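Malate dehydrogenase (Naegleria fowleri, PDB 6UM4) probably catalyses the reversible oxidation of malate to oxaloacetate, with a nicotinamide adenine dinucleotide as the hydride acceptor. Local coordinates at residues 218-223 / 337-342; 244-249 / 382-387; 343-348 / 352-357. All coordinates share one frame; numbering follows the deposited sequence.

Interaction 1: 218-223 / 337-342; sequences LVLIVA and DAAIKH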
# COMPACT_ATOMS: atom_id res chain seq x y z
N LEU A 218 -0.15 0.10 -22.58
CA LEU A 218 1.14 0.47 -22.01
C LEU A 218 1.59 -0.67 -21.12
O LEU A 218 0.80 -1.17 -20.30
CB LEU A 218 1.07 1.79 -21.23
CG LEU A 218 0.53 3.00 -22.01
CD1 LEU A 218 0.49 4.23 -21.13
CD2 LEU A 218 1.37 3.27 -23.31
N VAL A 219 2.84 -1.11 -21.31
CA VAL A 219 3.39 -2.28 -20.63
C VAL A 219 4.59 -1.84 -19.81
O VAL A 219 5.56 -1.27 -20.35
CB VAL A 219 3.81 -3.37 -21.63
CG1 VAL A 219 4.30 -4.59 -20.89
CG2 VAL A 219 2.68 -3.74 -22.57
N LEU A 220 4.57 -2.15 -18.51
CA LEU A 220 5.67 -1.86 -17.61
C LEU A 220 6.28 -3.18 -17.17
O LEU A 220 5.58 -4.06 -16.66
CB LEU A 220 5.20 -1.05 -16.39
CG LEU A 220 6.24 -0.91 -15.29
CD1 LEU A 220 7.50 -0.20 -15.82
CD2 LEU A 220 5.67 -0.18 -14.09
N ILE A 221 7.58 -3.34 -17.40
CA ILE A 221 8.31 -4.54 -16.98
C ILE A 221 9.03 -4.23 -15.68
O ILE A 221 9.85 -3.31 -15.62
CB ILE A 221 9.30 -5.03 -18.05
CG1 ILE A 221 8.60 -5.81 -19.17
CG2 ILE A 221 10.35 -5.92 -17.40
CD1 ILE A 221 7.86 -4.96 -20.18
N VAL A 222 8.73 -5.00 -14.63
CA VAL A 222 9.40 -4.90 -13.34
C VAL A 222 10.36 -6.07 -13.13
O VAL A 222 11.45 -5.88 -12.58
CB VAL A 222 8.37 -4.82 -12.18
CG1 VAL A 222 9.08 -4.87 -10.84
CG2 VAL A 222 7.55 -3.55 -12.28
N ALA A 223 9.97 -7.27 -13.54
CA ALA A 223 10.78 -8.46 -13.31
C ALA A 223 12.15 -8.32 -13.97
O ALA A 223 12.26 -7.80 -15.08
CB ALA A 223 10.07 -9.69 -13.85
N ASP A 337 5.80 0.85 -4.84
CA ASP A 337 5.67 2.31 -4.88
C ASP A 337 6.25 2.89 -6.17
O ASP A 337 5.66 3.79 -6.78
CB ASP A 337 6.35 2.93 -3.67
CG ASP A 337 6.29 4.44 -3.71
OD1 ASP A 337 5.24 5.01 -3.32
OD2 ASP A 337 7.30 5.06 -4.13
N ALA A 338 7.44 2.44 -6.57
CA ALA A 338 8.04 2.93 -7.82
C ALA A 338 7.18 2.57 -9.02
O ALA A 338 7.08 3.36 -9.98
CB ALA A 338 9.44 2.35 -7.98
N ALA A 339 6.59 1.36 -9.04
CA ALA A 339 5.70 0.99 -10.14
C ALA A 339 4.47 1.89 -10.19
O ALA A 339 4.07 2.36 -11.25
CB ALA A 339 5.28 -0.48 -10.03
N ILE A 340 3.86 2.14 -9.04
CA ILE A 340 2.74 3.08 -9.03
C ILE A 340 3.19 4.42 -9.61
O ILE A 340 2.56 4.97 -10.51
CB ILE A 340 2.17 3.24 -7.61
CG1 ILE A 340 1.54 1.93 -7.14
CG2 ILE A 340 1.11 4.32 -7.59
CD1 ILE A 340 0.31 1.49 -7.93
N LYS A 341 4.34 4.93 -9.14
CA LYS A 341 4.79 6.23 -9.64
C LYS A 341 5.10 6.17 -11.15
O LYS A 341 4.77 7.10 -11.90
CB LYS A 341 6.01 6.72 -8.86
CG LYS A 341 5.71 7.28 -7.44
CD LYS A 341 7.01 7.67 -6.75
CE LYS A 341 6.80 8.52 -5.50
NZ LYS A 341 6.34 7.74 -4.31
N HIS A 342 5.76 5.11 -11.59
CA HIS A 342 6.09 4.98 -13.01
C HIS A 342 4.82 5.01 -13.87
O HIS A 342 4.74 5.77 -14.84
CB HIS A 342 6.88 3.70 -13.25
CG HIS A 342 7.18 3.43 -14.71
ND1 HIS A 342 8.47 3.36 -15.20
CD2 HIS A 342 6.36 3.19 -15.76
CE1 HIS A 342 8.43 3.10 -16.50
NE2 HIS A 342 7.16 3.00 -16.87
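Leu220, on strand 218-221, sets its CD1 methyl over one face of the imidazole of His342, on helix 332-348. Leu220 CD1 lies 3.4 Å from the His342 ring centroid and only 11° off the ring normal, which places the methyl over the middle of the face and identifies a close CH-pi contact. The other branch is offset: Leu220 CD2 approaches His342 CD2 at 3.8 Å, so both methyls lie on one face, CD1 over the centre and CD2 toward the CG-CD2 side. For His342, CG trans to the backbone N (chi1 176°) carries the ring out from the helix toward the strand, and its distal nitrogen continues past the leucine to a hydrogen bond between His342 NE2 and Thr246 OG1 on the next strand. That bond probably fixes the ring rotation that keeps its face under the methyl.

One helical turn earlier, Ala339 offers its small side chain to both neighbours: Ala339 CB is 4.1 Å from Leu220 CD2 and 4.4 Å from Val222 CG2. Asp337 and Lys341 take no part in this apolar contact; Lys341 NZ reaches Asp337 OD2 at 2.9 Å in a salt bridge one turn apart and also bonds to Gly153 O of the second subunit. Helix 332-348 thus packs on an inner strand of the parallel Rossmann-fold sheet, joining the C-terminal and nucleotide-binding domains of the lactate/malate dehydrogenase family.

Interaction 2: 244-249 / 382-387; sequences NITAMT and GKYGVI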
# COMPACT_ATOMS: atom_id res chain seq x y z
N ASN A 244 5.68 2.04 -26.13
CA ASN A 244 4.63 1.68 -25.19
C ASN A 244 5.03 0.54 -24.25
O ASN A 244 4.20 0.12 -23.43
CB ASN A 244 3.34 1.31 -25.95
CG ASN A 244 2.68 2.52 -26.57
OD1 ASN A 244 3.04 3.65 -26.28
ND2 ASN A 244 1.72 2.29 -27.44
N ILE A 245 6.24 0.01 -24.36
CA ILE A 245 6.76 -1.02 -23.47
C ILE A 245 8.03 -0.50 -22.83
O ILE A 245 9.03 -0.28 -23.53
CB ILE A 245 7.05 -2.33 -24.22
CG1 ILE A 245 5.80 -2.81 -24.98
CG2 ILE A 245 7.59 -3.39 -23.28
CD1 ILE A 245 6.04 -4.10 -25.75
N THR A 246 8.02 -0.30 -21.50
CA THR A 246 9.20 0.18 -20.82
C THR A 246 9.58 -0.74 -19.67
O THR A 246 8.79 -1.58 -19.23
CB THR A 246 9.00 1.60 -20.29
OG1 THR A 246 7.90 1.62 -19.38
CG2 THR A 246 8.70 2.55 -21.44
N ALA A 247 10.79 -0.57 -19.17
CA ALA A 247 11.27 -1.28 -18.01
C ALA A 247 11.47 -0.28 -16.87
O ALA A 247 11.70 0.91 -17.10
CB ALA A 247 12.57 -2.03 -18.34
N MET A 248 11.36 -0.76 -15.62
CA MET A 248 11.30 0.15 -14.47
C MET A 248 12.68 0.43 -13.87
O MET A 248 13.31 -0.47 -13.31
CB MET A 248 10.40 -0.40 -13.38
CG MET A 248 10.10 0.69 -12.38
SD MET A 248 8.93 0.21 -11.10
CE MET A 248 10.00 -0.90 -10.16
N THR A 249 13.11 1.69 -13.94
CA THR A 249 14.25 2.17 -13.16
C THR A 249 13.82 3.23 -12.15
O THR A 249 14.67 3.91 -11.55
CB THR A 249 15.32 2.75 -14.08
OG1 THR A 249 14.70 3.71 -14.95
CG2 THR A 249 15.92 1.64 -14.91
N GLY A 382 0.40 8.49 -22.06
CA GLY A 382 1.31 7.52 -22.62
C GLY A 382 2.51 8.08 -23.36
O GLY A 382 3.36 7.30 -23.80
N LYS A 383 2.66 9.40 -23.44
CA LYS A 383 3.71 10.02 -24.25
C LYS A 383 4.82 10.56 -23.36
O LYS A 383 4.56 11.32 -22.42
CB LYS A 383 3.12 11.13 -25.11
CG LYS A 383 1.92 10.68 -25.95
CD LYS A 383 0.97 11.84 -26.23
CE LYS A 383 -0.18 11.43 -27.16
NZ LYS A 383 -1.17 10.47 -26.57
N TYR A 384 6.06 10.22 -23.69
CA TYR A 384 7.23 10.74 -23.00
C TYR A 384 8.29 11.12 -24.04
O TYR A 384 8.24 10.68 -25.19
CB TYR A 384 7.83 9.73 -22.00
CG TYR A 384 8.20 8.40 -22.61
CD1 TYR A 384 9.33 8.25 -23.41
CD2 TYR A 384 7.41 7.27 -22.39
CE1 TYR A 384 9.66 7.02 -23.99
CE2 TYR A 384 7.74 6.04 -22.94
CZ TYR A 384 8.86 5.92 -23.74
OH TYR A 384 9.18 4.69 -24.30
N GLY A 385 9.24 11.95 -23.61
CA GLY A 385 10.34 12.39 -24.44
C GLY A 385 11.64 12.54 -23.66
O GLY A 385 11.67 13.09 -22.55
N VAL A 386 12.72 12.03 -24.24
CA VAL A 386 14.02 12.15 -23.60
C VAL A 386 14.38 13.62 -23.48
O VAL A 386 14.15 14.42 -24.40
CB VAL A 386 15.07 11.38 -24.42
CG1 VAL A 386 16.46 11.57 -23.84
CG2 VAL A 386 14.70 9.90 -24.46
N ILE A 387 14.95 14.00 -22.32
CA ILE A 387 15.42 15.36 -22.15
C ILE A 387 16.52 15.61 -23.16
O ILE A 387 17.49 14.85 -23.24
CB ILE A 387 15.91 15.60 -20.71
CG1 ILE A 387 14.82 15.26 -19.70
CG2 ILE A 387 16.35 17.05 -20.53
CD1 ILE A 387 13.62 16.18 -19.79
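The phenol oxygen Tyr384 OH is hydrogen-bonded to Glu243 O and, from that position, also touches the methyl Thr246 CG2 at 3.6 Å. The contact brings two sheets together: strand 245-247, at the border of the parallel Rossmann-fold sheet within this chain, and strand 383-386, an outer strand of a three-stranded antiparallel sheet in the C-terminal part. The two side chains reach out from opposite directions and meet at their ends. Approach to the ring is oblique, with Thr246 CG2 3.9 Å from Tyr384 CE2 and 4.1 Å from Tyr384 CZ, so the methyl rests against the hydroxyl end of the ring and not over its centre.

The branching of Thr246 separates its chemistry. With chi1 at 60°, OG1 sits between the backbone N and carbonyl carbon and serves His342, while CG2 takes the position opposite the carbonyl carbon and turns to the tyrosine. The single methyl contact and a total buried surface of 112 Å² indicate light packing between the segments. At the start of both segments, Asn244 bends its end back toward Gly382; Gly382 O has a weak hydrogen bond with Trp346 NE1, and the nearest atoms, Asn244 OD1 and Gly382 O, stay 4.4 Å apart, unbonded.

Interaction 3: 343-348 / 352-357; sequences MHDWVL and EWVSMA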
# COMPACT_ATOMS: atom_id res chain seq x y z
N MET A 343 3.82 4.18 -13.53
CA MET A 343 2.60 4.15 -14.34
C MET A 343 1.84 5.46 -14.23
O MET A 343 1.33 5.98 -15.22
CB MET A 343 1.71 2.98 -13.91
CG MET A 343 2.29 1.65 -14.23
SD MET A 343 2.61 1.56 -15.99
CE MET A 343 1.00 2.02 -16.68
N HIS A 344 1.73 5.99 -13.01
CA HIS A 344 1.00 7.23 -12.79
C HIS A 344 1.54 8.35 -13.67
O HIS A 344 0.77 9.05 -14.35
CB HIS A 344 1.08 7.62 -11.32
CG HIS A 344 0.57 9.00 -11.05
ND1 HIS A 344 1.34 10.12 -11.27
CD2 HIS A 344 -0.64 9.44 -10.64
CE1 HIS A 344 0.62 11.20 -10.99
NE2 HIS A 344 -0.58 10.81 -10.60
N ASP A 345 2.87 8.57 -13.64
CA ASP A 345 3.50 9.59 -14.47
C ASP A 345 3.36 9.28 -15.97
O ASP A 345 3.14 10.19 -16.78
CB ASP A 345 4.97 9.74 -14.06
CG ASP A 345 5.14 10.24 -12.61
OD1 ASP A 345 4.12 10.60 -11.97
OD2 ASP A 345 6.29 10.28 -12.11
N TRP A 346 3.48 8.00 -16.35
CA TRP A 346 3.32 7.63 -17.76
C TRP A 346 1.95 8.07 -18.29
O TRP A 346 1.84 8.60 -19.41
CB TRP A 346 3.49 6.12 -17.91
CG TRP A 346 3.91 5.61 -19.29
CD1 TRP A 346 4.09 6.34 -20.42
CD2 TRP A 346 4.23 4.25 -19.63
NE1 TRP A 346 4.50 5.53 -21.46
CE2 TRP A 346 4.61 4.24 -21.00
CE3 TRP A 346 4.23 3.03 -18.92
CZ2 TRP A 346 4.97 3.07 -21.67
CZ3 TRP A 346 4.62 1.87 -19.59
CH2 TRP A 346 4.97 1.89 -20.95
N VAL A 347 0.91 7.88 -17.48
CA VAL A 347 -0.47 8.16 -17.89
C VAL A 347 -0.86 9.61 -17.64
O VAL A 347 -1.53 10.23 -18.46
CB VAL A 347 -1.42 7.19 -17.16
CG1 VAL A 347 -2.87 7.56 -17.39
CG2 VAL A 347 -1.12 5.76 -17.55
N LEU A 348 -0.50 10.17 -16.48
CA LEU A 348 -0.99 11.49 -16.12
C LEU A 348 0.06 12.59 -16.22
O LEU A 348 -0.30 13.77 -16.09
CB LEU A 348 -1.57 11.46 -14.69
CG LEU A 348 -2.74 10.48 -14.52
CD1 LEU A 348 -3.14 10.34 -13.06
CD2 LEU A 348 -3.95 10.89 -15.36
N GLU A 352 8.62 16.99 -13.59
CA GLU A 352 10.02 16.76 -13.27
C GLU A 352 10.60 15.67 -14.16
O GLU A 352 9.87 14.82 -14.68
CB GLU A 352 10.18 16.37 -11.80
CG GLU A 352 9.73 17.47 -10.85
CD GLU A 352 10.76 18.58 -10.73
OE1 GLU A 352 11.95 18.34 -11.04
OE2 GLU A 352 10.36 19.71 -10.36
N TRP A 353 11.92 15.70 -14.32
CA TRP A 353 12.59 14.57 -14.95
C TRP A 353 12.28 13.31 -14.16
O TRP A 353 12.39 13.28 -12.93
CB TRP A 353 14.10 14.75 -14.96
CG TRP A 353 14.65 15.87 -15.74
CD1 TRP A 353 13.97 16.91 -16.31
CD2 TRP A 353 16.04 16.12 -16.00
NE1 TRP A 353 14.85 17.78 -16.91
CE2 TRP A 353 16.13 17.31 -16.73
CE3 TRP A 353 17.22 15.43 -15.68
CZ2 TRP A 353 17.35 17.83 -17.16
CZ3 TRP A 353 18.43 15.96 -16.11
CH2 TRP A 353 18.48 17.14 -16.83
N VAL A 354 11.93 12.24 -14.88
CA VAL A 354 11.89 10.93 -14.27
C VAL A 354 12.73 10.01 -15.14
O VAL A 354 13.08 10.34 -16.27
CB VAL A 354 10.44 10.39 -14.08
CG1 VAL A 354 9.66 11.32 -13.17
CG2 VAL A 354 9.73 10.24 -15.43
N SER A 355 13.12 8.88 -14.55
CA SER A 355 13.86 7.85 -15.27
C SER A 355 12.92 6.73 -15.68
O SER A 355 12.09 6.29 -14.88
CB SER A 355 15.00 7.29 -14.41
OG SER A 355 15.95 8.29 -14.07
N MET A 356 13.05 6.30 -16.93
CA MET A 356 12.39 5.15 -17.51
C MET A 356 13.40 4.47 -18.43
O MET A 356 14.17 5.16 -19.10
CB MET A 356 11.15 5.55 -18.33
CG MET A 356 10.04 6.25 -17.51
SD MET A 356 8.73 6.95 -18.57
CE MET A 356 7.78 5.48 -18.98
N ALA A 357 13.41 3.13 -18.44
CA ALA A 357 14.17 2.35 -19.42
C ALA A 357 13.34 2.18 -20.68
O ALA A 357 12.32 1.49 -20.67
CB ALA A 357 14.56 0.99 -18.84
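A Met-aromatic contact joins the end of helix 332-348 to strand 353-359, a helix-to-sheet packing within the alpha/beta C-terminal domain of the lactate/malate dehydrogenase family. Met356 brings its terminal methyl over one face of the Trp346 indole: Met356 CE stands 3.8 Å from the centroid of the five-membered ring and 8° off its normal, so the C-H groups lie over the pyrrole part of the indole. The sulfur is farther up, Met356 SD being 5.1 Å from the same centroid, which makes the methyl the principal touching group. A bend at the last torsion (chi3 78°) brings CE down onto the ring, and the two side chains cross at about a right angle. The indole N-H has a weak hydrogen bond of its own, from Trp346 NE1 to Gly382 O.

One residue earlier on the helix, the carboxylate of Asp345 is divided between partners. Its OD2 bonds to Asn350 ND2 and forms a salt bridge with Arg250, which would favour the ionised form. OD1 accepts a nearly straight bond (164°) from His344 ND1 at 2.9 Å, lying almost in the imidazole plane. Against this well-paired group the strand sets only a methyl, with Val354 CG1 3.7 Å from Asp345 OD2.

Interactions 1 and 3 are buried and share helix 332-348, whose consecutive segments meet a Rossmann strand and strand 353-359; interaction 2 is partly buried and joins the two sheets directly. All three meet around His342, Thr246 and Trp346: Met356 CE of interaction 3 lies 3.3 Å from His342 NE2 of interaction 1, and the Trp346 ring meets those of His342 and Tyr384. The chemistry differs accordingly. Methyls over aromatic faces dominate interactions 1 and 3, while interaction 2 has a glancing methyl-phenol touch. Backbone hydrogen bonds, as judged from the N-O distances, also link the contacts: Val219 N to Asn244 O within the parallel sheet, and Ala247 N to Ala357 O from one domain's sheet to the other's.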